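Local coordinates for pyoverdine biosynthesis protein PvcB (Pseudomonas aeruginosa, PDB 4YLM) that catalyses the iron- and 2-oxoglutarate-dependent oxidation of tyrosine isonitrile in the biosynthesis of paerucumarin, at residues A[83-88]-A[276-281]; A[142-147]-A[239-244]; A[187-192]-A[281-286]; A[192-197]-A[256-261]. One frame throughout, in Å; residues are numbered along the deposited sequence.

Interaction 1: A[83-88]-A[276-281]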
loop_
_atom_site.group_PDB
_atom_site.type_symbol
_atom_site.label_atom_id
_atom_site.label_comp_id
_atom_site.label_asym_id
_atom_site.label_seq_id
_atom_site.Cartn_x
_atom_site.Cartn_y
_atom_site.Cartn_z
ATOM N N MET A 83 -11.514 15.615 -9.201
ATOM C CA MET A 83 -12.851 16.122 -9.430
ATOM C C MET A 83 -12.738 17.533 -10.022
ATOM O O MET A 83 -12.348 18.483 -9.330
ATOM C CB MET A 83 -13.673 16.136 -8.143
ATOM C CG MET A 83 -15.122 16.548 -8.358
ATOM S SD MET A 83 -16.141 16.514 -6.861
ATOM C CE MET A 83 -15.862 18.152 -6.238
ATOM N N LEU A 84 -13.060 17.653 -11.307
ATOM C CA LEU A 84 -12.865 18.900 -12.037
ATOM C C LEU A 84 -14.025 19.868 -11.858
ATOM O O LEU A 84 -15.193 19.475 -11.839
ATOM C CB LEU A 84 -12.632 18.625 -13.524
ATOM C CG LEU A 84 -11.279 18.009 -13.893
ATOM C CD1 LEU A 84 -11.271 17.584 -15.361
ATOM C CD2 LEU A 84 -10.129 18.971 -13.596
ATOM N N TRP A 85 -13.689 21.144 -11.705
ATOM C CA TRP A 85 -14.699 22.190 -11.639
ATOM C C TRP A 85 -14.657 22.953 -12.963
ATOM O O TRP A 85 -13.768 22.727 -13.782
ATOM C CB TRP A 85 -14.398 23.137 -10.481
ATOM C CG TRP A 85 -14.635 22.556 -9.115
ATOM C CD1 TRP A 85 -13.857 21.636 -8.456
ATOM C CD2 TRP A 85 -15.711 22.878 -8.228
ATOM N NE1 TRP A 85 -14.395 21.367 -7.218
ATOM C CE2 TRP A 85 -15.533 22.115 -7.057
ATOM C CE3 TRP A 85 -16.812 23.738 -8.315
ATOM C CZ2 TRP A 85 -16.419 22.183 -5.985
ATOM C CZ3 TRP A 85 -17.688 23.802 -7.249
ATOM C CH2 TRP A 85 -17.485 23.033 -6.097
ATOM N N PRO A 86 -15.608 23.870 -13.179
ATOM C CA PRO A 86 -15.518 24.674 -14.407
ATOM C C PRO A 86 -14.181 25.406 -14.517
ATOM O O PRO A 86 -13.687 25.622 -15.629
ATOM C CB PRO A 86 -16.677 25.653 -14.258
ATOM C CG PRO A 86 -17.691 24.875 -13.460
ATOM C CD PRO A 86 -16.884 24.071 -12.475
ATOM N N PHE A 87 -13.581 25.754 -13.381
ATOM C CA PHE A 87 -12.280 26.424 -13.399
ATOM C C PHE A 87 -11.096 25.469 -13.594
ATOM O O PHE A 87 -9.945 25.902 -13.655
ATOM C CB PHE A 87 -12.076 27.265 -12.137
ATOM C CG PHE A 87 -12.250 26.498 -10.844
ATOM C CD1 PHE A 87 -13.406 26.645 -10.090
ATOM C CD2 PHE A 87 -11.242 25.652 -10.373
ATOM C CE1 PHE A 87 -13.577 25.957 -8.885
ATOM C CE2 PHE A 87 -11.399 24.956 -9.164
ATOM C CZ PHE A 87 -12.567 25.108 -8.423
ATOM N N GLY A 88 -11.369 24.174 -13.683
ATOM C CA GLY A 88 -10.295 23.200 -13.793
ATOM C C GLY A 88 -10.069 22.439 -12.493
ATOM O O GLY A 88 -11.016 22.173 -11.766
ATOM N N ARG A 276 -6.413 24.492 -3.644
ATOM C CA ARG A 276 -7.132 23.273 -3.288
ATOM C C ARG A 276 -7.577 22.473 -4.506
ATOM O O ARG A 276 -8.115 23.032 -5.472
ATOM C CB ARG A 276 -8.355 23.589 -2.427
ATOM C CG ARG A 276 -9.138 22.335 -2.010
ATOM C CD ARG A 276 -10.628 22.627 -1.889
ATOM N NE ARG A 276 -11.242 22.844 -3.195
ATOM C CZ ARG A 276 -12.443 23.390 -3.372
ATOM N NH1 ARG A 276 -13.152 23.780 -2.328
ATOM N NH2 ARG A 276 -12.930 23.557 -4.595
ATOM N N VAL A 277 -7.366 21.159 -4.435
ATOM C CA VAL A 277 -7.822 20.207 -5.443
ATOM C C VAL A 277 -8.673 19.134 -4.759
ATOM O O VAL A 277 -8.341 18.678 -3.658
ATOM C CB VAL A 277 -6.617 19.538 -6.142
ATOM C CG1 VAL A 277 -7.083 18.501 -7.190
ATOM C CG2 VAL A 277 -5.708 20.607 -6.775
ATOM N N HIS A 278 -9.781 18.756 -5.395
ATOM C CA HIS A 278 -10.640 17.689 -4.903
ATOM C C HIS A 278 -10.291 16.379 -5.612
ATOM O O HIS A 278 -10.012 16.384 -6.808
ATOM C CB HIS A 278 -12.105 18.023 -5.184
ATOM C CG HIS A 278 -12.724 18.952 -4.186
ATOM N ND1 HIS A 278 -13.601 19.951 -4.550
ATOM C CD2 HIS A 278 -12.634 19.004 -2.835
ATOM C CE1 HIS A 278 -14.015 20.588 -3.466
ATOM N NE2 HIS A 278 -13.438 20.038 -2.414
ATOM N N ILE A 279 -10.317 15.267 -4.880
ATOM C CA ILE A 279 -10.072 13.947 -5.470
ATOM C C ILE A 279 -11.312 13.105 -5.263
ATOM O O ILE A 279 -11.811 13.006 -4.145
ATOM C CB ILE A 279 -8.879 13.231 -4.808
ATOM C CG1 ILE A 279 -7.659 14.158 -4.746
ATOM C CG2 ILE A 279 -8.583 11.879 -5.509
ATOM C CD1 ILE A 279 -7.076 14.511 -6.091
ATOM N N HIS A 280 -11.809 12.498 -6.335
ATOM C CA HIS A 280 -12.995 11.658 -6.260
ATOM C C HIS A 280 -12.729 10.439 -5.387
ATOM O O HIS A 280 -11.589 9.999 -5.253
ATOM C CB HIS A 280 -13.376 11.159 -7.656
ATOM C CG HIS A 280 -14.224 12.117 -8.435
ATOM N ND1 HIS A 280 -15.485 12.498 -8.026
ATOM C CD2 HIS A 280 -13.998 12.761 -9.606
ATOM C CE1 HIS A 280 -15.998 13.333 -8.911
ATOM N NE2 HIS A 280 -15.119 13.503 -9.883
ATOM N N ALA A 281 -13.791 9.909 -4.800
ATOM C CA ALA A 281 -13.773 8.573 -4.215
ATOM C C ALA A 281 -13.562 7.526 -5.317
ATOM O O ALA A 281 -13.603 7.852 -6.507
ATOM C CB ALA A 281 -15.094 8.313 -3.459
HETATM O O HOH W 1 -10.573 20.007 -7.841
HETATM O O HOH W 2 -14.523 15.326 -12.580
#
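Met83 N donates to His278 O at 2.9 Å where segment 83-88 meets segment 276-281 of the long strand 272-286, and a water bridges Met83 O to His278 N beside that bond. From this joint the Met83 side chain enters between two histidines. CB lies over a face of His280, 3.6 Å from the ring centroid; with CG anti to the backbone N (chi1 -175°) and the chain bent at chi3, CE comes to 3.3 Å from His278 ND1. The indole of Trp85 arrives edge-on at the same imidazole: Trp85 NE1 donates to His278 ND1 at 3.1 Å, with the bond close to both ring planes. Arg276 bends along its own strand, at chi2 and chi3, so that His278 CE1 sits over the centre of its guanidinium. Across the ring, His278 NE2 is hydrogen-bonded to Asp114, an expected iron ligand. Because ND1 acts as an acceptor, the imidazole proton probably lies on NE2 and faces that carboxylate; Trp85 would thereby fix the orientation of a second-shell residue of the iron site.

Interaction 2: A[142-147]-A[239-244]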
loop_
_atom_site.group_PDB
_atom_site.type_symbol
_atom_site.label_atom_id
_atom_site.label_comp_id
_atom_site.label_asym_id
_atom_site.label_seq_id
_atom_site.Cartn_x
_atom_site.Cartn_y
_atom_site.Cartn_z
ATOM N N THR A 142 -9.769 24.850 10.173
ATOM C CA THR A 142 -10.057 23.880 11.223
ATOM C C THR A 142 -10.631 22.579 10.692
ATOM O O THR A 142 -11.337 22.569 9.686
ATOM C CB THR A 142 -11.041 24.433 12.254
ATOM O OG1 THR A 142 -12.293 24.709 11.609
ATOM C CG2 THR A 142 -10.484 25.704 12.892
ATOM N N PHE A 143 -10.357 21.500 11.422
ATOM C CA PHE A 143 -10.791 20.160 11.064
ATOM C C PHE A 143 -11.269 19.436 12.315
ATOM O O PHE A 143 -10.619 19.511 13.358
ATOM C CB PHE A 143 -9.607 19.379 10.468
ATOM C CG PHE A 143 -9.056 19.973 9.185
ATOM C CD1 PHE A 143 -9.626 19.653 7.961
ATOM C CD2 PHE A 143 -7.961 20.824 9.209
ATOM C CE1 PHE A 143 -9.130 20.192 6.784
ATOM C CE2 PHE A 143 -7.453 21.360 8.040
ATOM C CZ PHE A 143 -8.034 21.036 6.822
ATOM N N SER A 144 -12.387 18.723 12.208
ATOM C CA SER A 144 -12.889 17.910 13.308
ATOM C C SER A 144 -13.099 16.480 12.864
ATOM O O SER A 144 -13.718 16.231 11.829
ATOM C CB SER A 144 -14.234 18.453 13.831
ATOM O OG SER A 144 -14.030 19.619 14.600
ATOM N N SER A 145 -12.609 15.540 13.663
ATOM C CA SER A 145 -12.834 14.120 13.392
ATOM C C SER A 145 -14.193 13.706 13.931
ATOM O O SER A 145 -14.430 13.777 15.136
ATOM C CB SER A 145 -11.747 13.287 14.070
ATOM O OG SER A 145 -12.188 11.953 14.243
ATOM N N THR A 146 -15.104 13.297 13.062
ATOM C CA THR A 146 -16.437 12.990 13.550
ATOM C C THR A 146 -16.476 11.705 14.382
ATOM O O THR A 146 -17.274 11.602 15.307
ATOM C CB THR A 146 -17.531 13.032 12.450
ATOM O OG1 THR A 146 -17.294 12.022 11.463
ATOM C CG2 THR A 146 -17.555 14.413 11.769
ATOM N N PRO A 147 -15.611 10.721 14.065
ATOM C CA PRO A 147 -15.567 9.552 14.963
ATOM C C PRO A 147 -15.078 9.912 16.366
ATOM O O PRO A 147 -15.586 9.347 17.337
ATOM C CB PRO A 147 -14.581 8.596 14.268
ATOM C CG PRO A 147 -14.703 8.974 12.774
ATOM C CD PRO A 147 -14.859 10.501 12.814
ATOM N N GLN A 239 -9.956 16.664 21.843
ATOM C CA GLN A 239 -9.744 15.304 21.345
ATOM C C GLN A 239 -10.197 15.149 19.889
ATOM O O GLN A 239 -9.752 14.238 19.196
ATOM C CB GLN A 239 -10.473 14.267 22.218
ATOM C CG GLN A 239 -9.864 14.029 23.604
ATOM C CD GLN A 239 -10.594 12.945 24.421
ATOM O OE1 GLN A 239 -11.431 12.196 23.903
ATOM N NE2 GLN A 239 -10.261 12.859 25.706
ATOM N N ALA A 240 -11.079 16.038 19.431
ATOM C CA ALA A 240 -11.740 15.864 18.145
ATOM C C ALA A 240 -11.430 16.951 17.117
ATOM O O ALA A 240 -11.799 16.821 15.953
ATOM C CB ALA A 240 -13.253 15.748 18.335
ATOM N N HIS A 241 -10.726 17.994 17.540
ATOM C CA HIS A 241 -10.635 19.228 16.768
ATOM C C HIS A 241 -9.185 19.649 16.610
ATOM O O HIS A 241 -8.406 19.572 17.558
ATOM C CB HIS A 241 -11.419 20.334 17.491
ATOM C CG HIS A 241 -11.545 21.615 16.716
ATOM N ND1 HIS A 241 -12.346 21.737 15.599
ATOM C CD2 HIS A 241 -11.012 22.842 16.928
ATOM C CE1 HIS A 241 -12.296 22.982 15.153
ATOM N NE2 HIS A 241 -11.480 23.669 15.931
ATOM N N TYR A 242 -8.828 20.096 15.409
ATOM C CA TYR A 242 -7.482 20.583 15.122
ATOM C C TYR A 242 -7.548 21.866 14.294
ATOM O O TYR A 242 -8.247 21.932 13.278
ATOM C CB TYR A 242 -6.681 19.506 14.362
ATOM C CG TYR A 242 -5.371 20.000 13.786
ATOM C CD1 TYR A 242 -4.252 20.143 14.591
ATOM C CD2 TYR A 242 -5.251 20.312 12.434
ATOM C CE1 TYR A 242 -3.047 20.600 14.074
ATOM C CE2 TYR A 242 -4.041 20.767 11.900
ATOM C CZ TYR A 242 -2.949 20.907 12.727
ATOM O OH TYR A 242 -1.749 21.359 12.226
ATOM N N ALA A 243 -6.809 22.885 14.718
ATOM C CA ALA A 243 -6.749 24.140 13.982
ATOM C C ALA A 243 -5.366 24.274 13.363
ATOM O O ALA A 243 -4.356 24.256 14.074
ATOM C CB ALA A 243 -7.062 25.327 14.917
ATOM N N HIS A 244 -5.317 24.384 12.035
ATOM C CA HIS A 244 -4.041 24.412 11.320
ATOM C C HIS A 244 -3.502 25.803 11.022
ATOM O O HIS A 244 -4.163 26.609 10.363
ATOM C CB HIS A 244 -4.127 23.647 9.991
ATOM C CG HIS A 244 -2.797 23.474 9.327
ATOM N ND1 HIS A 244 -1.758 22.790 9.922
ATOM C CD2 HIS A 244 -2.323 23.923 8.140
ATOM C CE1 HIS A 244 -0.703 22.819 9.125
ATOM N NE2 HIS A 244 -1.023 23.494 8.037
#
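The imidazole of His241 meets Ser144 at its edge: ND1 donates to Ser144 OG at 2.9 Å and 173°, with the hydroxyl practically in the ring plane. Thr142 CB comes obliquely to the same ring, 3.5 Å from His241 CE1. On the other side of the sheet Phe143 CD2 touches the rim of the Tyr242 ring at 4.2 Å from Tyr242 CD2, and Tyr242 OH is bonded to the edge of His244 through ND1 at 2.7 Å. Between these two layers of side chains, strands 142-145 and 241-244 run antiparallel, with Phe143 and Tyr242 as a hydrogen-bonded pair. Ser145 N bonds to Ala240 O at 2.7 Å just where Ser145 becomes the N-cap of helix 146-152. Strand 141-145 is the middle of a three-stranded sheet, with strand 259-263 on its other edge, and Phe143 packs on His261, an expected iron ligand. Since Ser144 OG accepts the N-H of His241 and is also hydrogen-bonded to Leu235 O, the hydroxyl links His241 to the end of helix 224-235.

Interaction 3: A[187-192]-A[281-286]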
loop_
_atom_site.group_PDB
_atom_site.type_symbol
_atom_site.label_atom_id
_atom_site.label_comp_id
_atom_site.label_asym_id
_atom_site.label_seq_id
_atom_site.Cartn_x
_atom_site.Cartn_y
_atom_site.Cartn_z
ATOM N N HIS A 187 -19.965 5.761 7.139
ATOM C CA HIS A 187 -19.040 6.143 6.083
ATOM C C HIS A 187 -19.537 5.496 4.800
ATOM O O HIS A 187 -19.857 4.300 4.783
ATOM C CB HIS A 187 -17.622 5.682 6.406
ATOM C CG HIS A 187 -16.602 6.160 5.423
ATOM N ND1 HIS A 187 -16.464 5.602 4.169
ATOM C CD2 HIS A 187 -15.686 7.153 5.498
ATOM C CE1 HIS A 187 -15.492 6.216 3.522
ATOM N NE2 HIS A 187 -14.996 7.159 4.307
ATOM N N PRO A 188 -19.630 6.283 3.722
ATOM C CA PRO A 188 -20.293 5.808 2.500
ATOM C C PRO A 188 -19.526 4.735 1.720
ATOM O O PRO A 188 -20.090 4.165 0.788
ATOM C CB PRO A 188 -20.455 7.091 1.663
ATOM C CG PRO A 188 -19.340 7.995 2.152
ATOM C CD PRO A 188 -19.245 7.704 3.637
ATOM N N ARG A 189 -18.280 4.450 2.086
ATOM C CA ARG A 189 -17.559 3.346 1.451
ATOM C C ARG A 189 -17.127 2.303 2.473
ATOM O O ARG A 189 -17.109 1.116 2.178
ATOM C CB ARG A 189 -16.332 3.859 0.676
ATOM C CG ARG A 189 -16.699 4.600 -0.607
ATOM C CD ARG A 189 -17.361 3.618 -1.580
ATOM N NE ARG A 189 -18.223 4.286 -2.553
ATOM C CZ ARG A 189 -17.773 4.833 -3.674
ATOM N NH1 ARG A 189 -16.480 4.776 -3.946
ATOM N NH2 ARG A 189 -18.614 5.424 -4.523
ATOM N N ARG A 190 -16.816 2.754 3.685
ATOM C CA ARG A 190 -16.108 1.912 4.641
ATOM C C ARG A 190 -16.912 1.611 5.899
ATOM O O ARG A 190 -16.407 0.980 6.829
ATOM C CB ARG A 190 -14.757 2.546 4.983
ATOM C CG ARG A 190 -13.794 2.589 3.790
ATOM C CD ARG A 190 -12.432 3.102 4.235
ATOM N NE ARG A 190 -12.406 4.549 4.444
ATOM C CZ ARG A 190 -11.695 5.151 5.390
ATOM N NH1 ARG A 190 -10.995 4.425 6.252
ATOM N NH2 ARG A 190 -11.680 6.479 5.482
ATOM N N GLU A 191 -18.159 2.083 5.919
ATOM C CA GLU A 191 -19.172 1.646 6.890
ATOM C C GLU A 191 -19.114 2.193 8.312
ATOM O O GLU A 191 -20.136 2.193 9.001
ATOM C CB GLU A 191 -19.271 0.113 6.942
ATOM C CG GLU A 191 -19.937 -0.486 5.727
ATOM C CD GLU A 191 -21.407 -0.096 5.644
ATOM O OE1 GLU A 191 -22.157 -0.358 6.614
ATOM O OE2 GLU A 191 -21.799 0.494 4.616
ATOM N N PHE A 192 -17.956 2.656 8.773
ATOM C CA PHE A 192 -17.863 3.041 10.186
ATOM C C PHE A 192 -18.691 4.286 10.492
ATOM O O PHE A 192 -18.952 5.087 9.601
ATOM C CB PHE A 192 -16.408 3.215 10.631
ATOM C CG PHE A 192 -15.640 4.251 9.844
ATOM C CD1 PHE A 192 -15.622 5.573 10.250
ATOM C CD2 PHE A 192 -14.918 3.889 8.711
ATOM C CE1 PHE A 192 -14.897 6.537 9.531
ATOM C CE2 PHE A 192 -14.200 4.829 7.986
ATOM C CZ PHE A 192 -14.183 6.157 8.400
ATOM N N ALA A 281 -13.791 9.909 -4.800
ATOM C CA ALA A 281 -13.773 8.573 -4.215
ATOM C C ALA A 281 -13.562 7.526 -5.317
ATOM O O ALA A 281 -13.603 7.852 -6.507
ATOM C CB ALA A 281 -15.094 8.313 -3.459
ATOM N N GLU A 282 -13.326 6.276 -4.920
ATOM C CA GLU A 282 -13.004 5.204 -5.862
ATOM C C GLU A 282 -14.034 4.093 -5.745
ATOM O O GLU A 282 -13.937 3.255 -4.855
ATOM C CB GLU A 282 -11.629 4.602 -5.565
ATOM C CG GLU A 282 -10.446 5.512 -5.793
ATOM C CD GLU A 282 -9.145 4.855 -5.363
ATOM O OE1 GLU A 282 -8.366 4.444 -6.246
ATOM O OE2 GLU A 282 -8.907 4.737 -4.144
ATOM N N PRO A 283 -15.024 4.086 -6.645
ATOM C CA PRO A 283 -15.104 5.070 -7.722
ATOM C C PRO A 283 -15.893 6.293 -7.267
ATOM O O PRO A 283 -16.309 6.370 -6.104
ATOM C CB PRO A 283 -15.874 4.311 -8.803
ATOM C CG PRO A 283 -16.855 3.476 -8.002
ATOM C CD PRO A 283 -16.123 3.103 -6.714
ATOM N N ALA A 284 -16.107 7.237 -8.176
ATOM C CA ALA A 284 -16.746 8.501 -7.803
ATOM C C ALA A 284 -18.001 8.286 -6.960
ATOM O O ALA A 284 -18.784 7.375 -7.214
ATOM C CB ALA A 284 -17.049 9.345 -9.042
ATOM N N LEU A 285 -18.192 9.132 -5.953
ATOM C CA LEU A 285 -19.298 8.960 -5.013
ATOM C C LEU A 285 -20.504 9.845 -5.342
ATOM O O LEU A 285 -20.459 11.063 -5.166
ATOM C CB LEU A 285 -18.836 9.279 -3.585
ATOM C CG LEU A 285 -19.931 9.302 -2.515
ATOM C CD1 LEU A 285 -20.632 7.955 -2.445
ATOM C CD2 LEU A 285 -19.361 9.686 -1.145
ATOM N N ARG A 286 -21.587 9.226 -5.795
ATOM C CA ARG A 286 -22.834 9.950 -6.000
ATOM C C ARG A 286 -23.312 10.492 -4.657
ATOM O O ARG A 286 -23.365 9.754 -3.668
ATOM C CB ARG A 286 -23.878 9.009 -6.599
ATOM C CG ARG A 286 -25.234 9.633 -6.844
ATOM C CD ARG A 286 -26.158 8.620 -7.497
ATOM N NE ARG A 286 -27.477 9.173 -7.782
ATOM C CZ ARG A 286 -28.513 9.083 -6.956
ATOM N NH1 ARG A 286 -28.375 8.471 -5.784
ATOM N NH2 ARG A 286 -29.681 9.613 -7.297
HETATM O O HOH W 3 -21.519 6.175 -5.511
#
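Arg189 points its guanidinium edge-on at the carbonyl of Pro283, tying the connection of a small beta-hairpin (strands 184-186 and 193-195) to the corner at Glu282 and Pro283 that breaks the long strand 272-286 of this TauD/TfdA-type dioxygenase. The grip is end-on and uses two nitrogens for one oxygen: Arg189 NH1 reaches Pro283 O at 2.7 Å in the carbonyl plane, on a lone pair, whereas Arg189 NH2 reaches the same oxygen at 3.0 Å from well above that plane. Arg189 NH2 has a further, weak bond to Ala284 O at 3.3 Å. A bend at chi2 (-65°) followed by an extended chi3 carries the group this far from its loop. The peptide before Pro283 is cis, at the corner of the chain; past it the carbonyls of Pro283 and Ala284 both lie at the guanidinium edge. The base of the loop is held by His187, whose ND1 accepts from Arg189 N at 3.0 Å and from Arg190 N at 2.9 Å, both donors tilted out of the ring plane. Glu191 then faces the second subunit and forms a salt bridge to Arg74 there, while Arg189 packs on Asp78 of that subunit. On the apolar side of the contact Pro188 crosses Leu285 at about a right angle, with Pro188 CG 3.7 Å from Leu285 CD2.

Interaction 4: A[192-197]-A[256-261]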
loop_
_atom_site.group_PDB
_atom_site.type_symbol
_atom_site.label_atom_id
_atom_site.label_comp_id
_atom_site.label_asym_id
_atom_site.label_seq_id
_atom_site.Cartn_x
_atom_site.Cartn_y
_atom_site.Cartn_z
ATOM N N PHE A 192 -17.956 2.656 8.773
ATOM C CA PHE A 192 -17.863 3.041 10.186
ATOM C C PHE A 192 -18.691 4.286 10.492
ATOM O O PHE A 192 -18.952 5.087 9.601
ATOM C CB PHE A 192 -16.408 3.215 10.631
ATOM C CG PHE A 192 -15.640 4.251 9.844
ATOM C CD1 PHE A 192 -15.622 5.573 10.250
ATOM C CD2 PHE A 192 -14.918 3.889 8.711
ATOM C CE1 PHE A 192 -14.897 6.537 9.531
ATOM C CE2 PHE A 192 -14.200 4.829 7.986
ATOM C CZ PHE A 192 -14.183 6.157 8.400
ATOM N N PRO A 193 -19.123 4.440 11.756
ATOM C CA PRO A 193 -19.950 5.597 12.131
ATOM C C PRO A 193 -19.243 6.938 11.979
ATOM O O PRO A 193 -18.098 7.113 12.412
ATOM C CB PRO A 193 -20.278 5.332 13.614
ATOM C CG PRO A 193 -20.208 3.843 13.747
ATOM C CD PRO A 193 -19.062 3.435 12.836
ATOM N N ILE A 194 -19.932 7.879 11.343
ATOM C CA ILE A 194 -19.434 9.240 11.202
ATOM C C ILE A 194 -20.577 10.210 11.510
ATOM O O ILE A 194 -21.716 9.790 11.707
ATOM C CB ILE A 194 -18.968 9.519 9.760
ATOM C CG1 ILE A 194 -20.117 9.237 8.779
ATOM C CG2 ILE A 194 -17.686 8.691 9.405
ATOM C CD1 ILE A 194 -19.863 9.787 7.344
ATOM N N LEU A 195 -20.270 11.502 11.538
ATOM C CA LEU A 195 -21.303 12.527 11.584
ATOM C C LEU A 195 -21.307 13.291 10.263
ATOM O O LEU A 195 -20.248 13.538 9.671
ATOM C CB LEU A 195 -21.050 13.498 12.737
ATOM C CG LEU A 195 -20.945 12.926 14.155
ATOM C CD1 LEU A 195 -20.569 14.019 15.135
ATOM C CD2 LEU A 195 -22.265 12.265 14.574
ATOM N N ARG A 196 -22.499 13.650 9.795
ATOM C CA ARG A 196 -22.631 14.635 8.717
ATOM C C ARG A 196 -23.477 15.772 9.289
ATOM O O ARG A 196 -24.647 15.586 9.585
ATOM C CB ARG A 196 -23.307 14.029 7.482
ATOM C CG ARG A 196 -22.496 12.939 6.784
ATOM C CD ARG A 196 -21.229 13.482 6.096
ATOM N NE ARG A 196 -20.109 13.658 7.024
ATOM C CZ ARG A 196 -18.874 14.005 6.654
ATOM N NH1 ARG A 196 -18.592 14.223 5.374
ATOM N NH2 ARG A 196 -17.916 14.135 7.564
ATOM N N PHE A 197 -22.865 16.936 9.459
ATOM C CA PHE A 197 -23.502 18.053 10.124
ATOM C C PHE A 197 -22.998 19.315 9.455
ATOM O O PHE A 197 -21.797 19.470 9.264
ATOM C CB PHE A 197 -23.105 18.038 11.603
ATOM C CG PHE A 197 -23.571 19.242 12.402
ATOM C CD1 PHE A 197 -24.897 19.645 12.385
ATOM C CD2 PHE A 197 -22.682 19.918 13.225
ATOM C CE1 PHE A 197 -25.323 20.733 13.148
ATOM C CE2 PHE A 197 -23.098 20.995 13.998
ATOM C CZ PHE A 197 -24.420 21.404 13.957
ATOM N N ASN A 256 -12.335 14.110 3.494
ATOM C CA ASN A 256 -13.611 14.825 3.488
ATOM C C ASN A 256 -14.821 13.950 3.841
ATOM O O ASN A 256 -15.887 14.477 4.148
ATOM C CB ASN A 256 -13.818 15.490 2.115
ATOM C CG ASN A 256 -15.112 16.280 2.030
ATOM O OD1 ASN A 256 -15.317 17.271 2.751
ATOM N ND2 ASN A 256 -15.985 15.862 1.123
ATOM N N LEU A 257 -14.668 12.621 3.792
ATOM C CA LEU A 257 -15.786 11.717 4.088
ATOM C C LEU A 257 -15.940 11.452 5.586
ATOM O O LEU A 257 -16.982 10.968 6.034
ATOM C CB LEU A 257 -15.651 10.381 3.325
ATOM C CG LEU A 257 -15.489 10.495 1.798
ATOM C CD1 LEU A 257 -15.474 9.108 1.143
ATOM C CD2 LEU A 257 -16.613 11.364 1.192
ATOM N N THR A 258 -14.904 11.783 6.350
ATOM C CA THR A 258 -14.859 11.512 7.784
ATOM C C THR A 258 -14.808 12.804 8.605
ATOM O O THR A 258 -15.430 12.901 9.661
ATOM C CB THR A 258 -13.618 10.667 8.137
ATOM O OG1 THR A 258 -13.677 9.430 7.414
ATOM C CG2 THR A 258 -13.571 10.359 9.646
ATOM N N LEU A 259 -14.042 13.783 8.132
ATOM C CA LEU A 259 -13.906 15.041 8.855
ATOM C C LEU A 259 -15.008 16.016 8.474
ATOM O O LEU A 259 -15.688 15.838 7.461
ATOM C CB LEU A 259 -12.577 15.722 8.522
ATOM C CG LEU A 259 -11.307 14.888 8.680
ATOM C CD1 LEU A 259 -10.128 15.722 8.202
ATOM C CD2 LEU A 259 -11.137 14.472 10.141
ATOM N N LEU A 260 -15.167 17.039 9.306
ATOM C CA LEU A 260 -15.839 18.276 8.917
ATOM C C LEU A 260 -14.765 19.327 9.020
ATOM O O LEU A 260 -13.780 19.144 9.738
ATOM C CB LEU A 260 -16.990 18.613 9.870
ATOM C CG LEU A 260 -18.097 17.561 9.942
ATOM C CD1 LEU A 260 -19.133 17.893 11.033
ATOM C CD2 LEU A 260 -18.765 17.393 8.577
ATOM N N HIS A 261 -14.929 20.436 8.311
ATOM C CA HIS A 261 -13.898 21.448 8.326
ATOM C C HIS A 261 -14.525 22.832 8.332
ATOM O O HIS A 261 -15.696 23.005 8.000
ATOM C CB HIS A 261 -12.997 21.287 7.099
ATOM C CG HIS A 261 -13.681 21.629 5.816
ATOM N ND1 HIS A 261 -13.537 22.854 5.201
ATOM C CD2 HIS A 261 -14.541 20.919 5.047
ATOM C CE1 HIS A 261 -14.267 22.881 4.100
ATOM N NE2 HIS A 261 -14.883 21.718 3.980
#
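Arg196 leaves its backbone pointing away from segment 256-261, and bends at chi2 (-69°) and chi3 (82°) return the guanidinium to Asn256 and Leu259. There Arg196 NH1 donates to Asn256 O at 3.0 Å, in the carbonyl plane and fairly straight (161°), while Arg196 NH2 meets Leu259 O at 2.8 Å from far above the plane of that carbonyl. Arg196 NE is spent on its own neighbour, Leu195 O, at 2.7 Å. The flat group is also covered on both faces, by Leu257 O on one and by Leu260 CD2 on the other, the methyl 3.5 Å from Arg196 NH2; Trp113 adds a cation-pi contact. Around this centre Ile194 CD1 presses on Leu257 O at 3.4 Å, and the edge of Phe192 abuts Thr258, its CZ 3.5 Å from Thr258 OG1, a hydroxyl bonded to Asp255. Leu260 CD1 finally rests against Phe197 CB at 4.0 Å. Across these segments, then, the buried cation is met by backbone carbonyls, whose dipoles would help to stabilise its charge. In return, it ties down the turn from Asn256 to Leu259, just ahead of His261; Asn256 OD1 is also bonded to Asp114 N, and Asp114 and His261 are expected iron ligands.

How the interactions relate
Along the chain the first segments of interactions 1 to 4 come in order, and their partners return as 239-244, 256-261, 276-281 and 281-286. Interactions 2 and 4 are closest, with centres 10 Å apart, and share the three-stranded sheet in which strand 141-145 lies beside strand 259-263. Interaction 3 adjoins interaction 4 through Phe192, their centres 12 Å apart, and crosses to strand 272-286, where Ala281 also belongs to interaction 1. In space the order is 2, 4, 3, 1, and interactions 1 and 2 have centres 23 Å apart and do not touch. Interaction 4 contains His261, an expected iron ligand, while His278 of interaction 1 and Phe143 of interaction 2 lie beside Asp114 and His261, respectively. Interactions 3 and 4 extend to the second subunit.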